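Local coordinates for LbpB B-lobe (Moraxella bovis, PDB 3UAQ), which probably binds host lactoferrin as the N-terminal lobe of a bacterial surface lipoprotein, at residues V121-I126 and T174-F179. Numbering follows the deposited sequence.
Sequences VKAGWI and TGHWDF
Asp178 lays its carboxylate against Gly124, OD2 lying 3.2 Å from Gly124 CA, and turns its other oxygen to the indole of Trp125. OD1 sits at the edge of that ring, near its plane and 3.3 Å from Trp125 NE1, while the carboxylate and indole planes stand nearly perpendicular, 82° apart. OD1 also takes part in a hydrogen bond with Ser220 OG, which gives this buried acidic group a polar partner. Glycine suits position 124 because, having no side chain, it lets the carboxylate approach its CA and readily adopts the unusual backbone angles found here.

His176 reaches the carbonyl of Ala123 from the other strand, its NE2 donating to Ala123 O over 2.9 Å. The oxygen lies in the imidazole plane, yet the donor stands above the carbonyl plane and the bond is bent, with 141° at the hydrogen. With CG of His176 between the backbone N and the carbonyl carbon, the ring swings toward strand 121-126. ND1 is hydrogen-bonded to Tyr118 OH, so both ring nitrogens have partners, which should restrict the ring's rotation. The small Ala123 side chain is directed at the opposing strand, its CB 4.3 Å from His176 CE1, and also touches Ala337.

The segment axes approach to 6.4 Å at 36°. The strands lie in different sheets: 121-128 pairs with 146-159, and 170-184 with 236-243 and 332-340. Side chains of 174-179 meet backbone and indole of 121-126, a buried contact between handle sheet and beta barrel, consistent with the handle-and-barrel lobe of the transferrin-binding protein B family.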
loop_
_atom_site.group_PDB
_atom_site.type_symbol
_atom_site.label_atom_id
_atom_site.label_comp_id
_atom_site.label_asym_id
_atom_site.label_seq_id
_atom_site.Cartn_x
_atom_site.Cartn_y
_atom_site.Cartn_z
ATOM N N VAL A 121 -12.114 -3.328 -5.972
ATOM C CA VAL A 121 -11.732 -2.447 -7.069
ATOM C C VAL A 121 -10.329 -1.855 -6.922
ATOM O O VAL A 121 -9.855 -1.583 -5.813
ATOM C CB VAL A 121 -12.766 -1.316 -7.223
ATOM C CG1 VAL A 121 -12.091 0.021 -7.472
ATOM C CG2 VAL A 121 -13.753 -1.644 -8.324
ATOM N N LYS A 122 -9.675 -1.661 -8.062
ATOM C CA LYS A 122 -8.401 -0.965 -8.116
ATOM C C LYS A 122 -8.444 0.099 -9.206
ATOM O O LYS A 122 -9.062 -0.092 -10.247
ATOM C CB LYS A 122 -7.274 -1.953 -8.402
ATOM C CG LYS A 122 -7.467 -3.311 -7.753
ATOM C CD LYS A 122 -6.137 -3.981 -7.459
ATOM C CE LYS A 122 -6.324 -5.134 -6.496
ATOM N NZ LYS A 122 -5.199 -5.224 -5.531
ATOM N N ALA A 123 -7.792 1.225 -8.955
ATOM C CA ALA A 123 -7.602 2.239 -9.983
ATOM C C ALA A 123 -6.493 3.155 -9.525
ATOM O O ALA A 123 -6.491 3.613 -8.378
ATOM C CB ALA A 123 -8.875 3.034 -10.205
ATOM N N GLY A 124 -5.539 3.417 -10.410
ATOM C CA GLY A 124 -4.449 4.307 -10.058
ATOM C C GLY A 124 -3.272 4.203 -10.995
ATOM O O GLY A 124 -3.438 4.062 -12.208
ATOM N N TRP A 125 -2.074 4.272 -10.425
ATOM C CA TRP A 125 -0.860 4.235 -11.216
ATOM C C TRP A 125 0.217 3.396 -10.553
ATOM O O TRP A 125 0.045 2.911 -9.434
ATOM C CB TRP A 125 -0.343 5.656 -11.442
ATOM C CG TRP A 125 -0.412 6.523 -10.218
ATOM C CD1 TRP A 125 -1.364 7.458 -9.929
ATOM C CD2 TRP A 125 0.508 6.537 -9.121
ATOM N NE1 TRP A 125 -1.093 8.059 -8.723
ATOM C CE2 TRP A 125 0.052 7.510 -8.204
ATOM C CE3 TRP A 125 1.675 5.827 -8.827
ATOM C CZ2 TRP A 125 0.721 7.788 -7.013
ATOM C CZ3 TRP A 125 2.339 6.104 -7.646
ATOM C CH2 TRP A 125 1.859 7.076 -6.753
ATOM N N ILE A 126 1.329 3.237 -11.262
ATOM C CA ILE A 126 2.499 2.563 -10.724
ATOM C C ILE A 126 3.664 2.870 -11.641
ATOM O O ILE A 126 3.550 2.695 -12.852
ATOM C CB ILE A 126 2.272 1.046 -10.653
ATOM C CG1 ILE A 126 3.578 0.307 -10.351
ATOM C CG2 ILE A 126 1.657 0.549 -11.952
ATOM C CD1 ILE A 126 3.363 -1.150 -9.997
ATOM N N THR A 174 -18.482 7.391 -3.373
ATOM C CA THR A 174 -17.397 8.346 -3.272
ATOM C C THR A 174 -16.056 7.613 -3.348
ATOM O O THR A 174 -15.927 6.469 -2.905
ATOM C CB THR A 174 -17.510 9.201 -1.982
ATOM O OG1 THR A 174 -16.241 9.794 -1.687
ATOM C CG2 THR A 174 -17.958 8.351 -0.801
ATOM N N GLY A 175 -15.071 8.272 -3.941
ATOM C CA GLY A 175 -13.758 7.691 -4.129
ATOM C C GLY A 175 -12.797 8.664 -4.790
ATOM O O GLY A 175 -12.678 9.822 -4.379
ATOM N N HIS A 176 -12.114 8.202 -5.830
ATOM C CA HIS A 176 -11.076 9.015 -6.439
ATOM C C HIS A 176 -10.925 8.745 -7.929
ATOM O O HIS A 176 -11.600 7.876 -8.490
ATOM C CB HIS A 176 -9.743 8.730 -5.756
ATOM C CG HIS A 176 -9.086 7.478 -6.238
ATOM N ND1 HIS A 176 -9.632 6.223 -6.041
ATOM C CD2 HIS A 176 -7.937 7.281 -6.929
ATOM C CE1 HIS A 176 -8.843 5.314 -6.578
ATOM N NE2 HIS A 176 -7.806 5.927 -7.123
ATOM N N TRP A 177 -10.032 9.505 -8.559
ATOM C CA TRP A 177 -9.641 9.287 -9.950
ATOM C C TRP A 177 -8.169 9.666 -10.129
ATOM O O TRP A 177 -7.605 10.407 -9.314
ATOM C CB TRP A 177 -10.527 10.097 -10.904
ATOM C CG TRP A 177 -10.420 11.594 -10.717
ATOM C CD1 TRP A 177 -10.815 12.314 -9.624
ATOM C CD2 TRP A 177 -9.905 12.549 -11.658
ATOM N NE1 TRP A 177 -10.568 13.652 -9.819
ATOM C CE2 TRP A 177 -10.010 13.826 -11.061
ATOM C CE3 TRP A 177 -9.357 12.451 -12.945
ATOM C CZ2 TRP A 177 -9.592 14.995 -11.703
ATOM C CZ3 TRP A 177 -8.938 13.614 -13.586
ATOM C CH2 TRP A 177 -9.062 14.869 -12.962
ATOM N N ASP A 178 -7.556 9.138 -11.188
ATOM C CA ASP A 178 -6.195 9.481 -11.578
ATOM C C ASP A 178 -6.182 9.709 -13.082
ATOM O O ASP A 178 -7.102 9.281 -13.795
ATOM C CB ASP A 178 -5.226 8.347 -11.235
ATOM C CG ASP A 178 -4.975 8.212 -9.744
ATOM O OD1 ASP A 178 -4.251 9.064 -9.183
ATOM O OD2 ASP A 178 -5.488 7.243 -9.139
ATOM N N PHE A 179 -5.136 10.368 -13.572
ATOM C CA PHE A 179 -5.057 10.681 -14.990
ATOM C C PHE A 179 -3.625 10.797 -15.502
ATOM O O PHE A 179 -2.691 11.093 -14.742
ATOM C CB PHE A 179 -5.781 11.998 -15.261
ATOM C CG PHE A 179 -5.087 13.193 -14.678
ATOM C CD1 PHE A 179 -5.342 13.586 -13.374
ATOM C CD2 PHE A 179 -4.162 13.915 -15.425
ATOM C CE1 PHE A 179 -4.698 14.688 -12.824
ATOM C CE2 PHE A 179 -3.515 15.014 -14.880
ATOM C CZ PHE A 179 -3.785 15.402 -13.578
#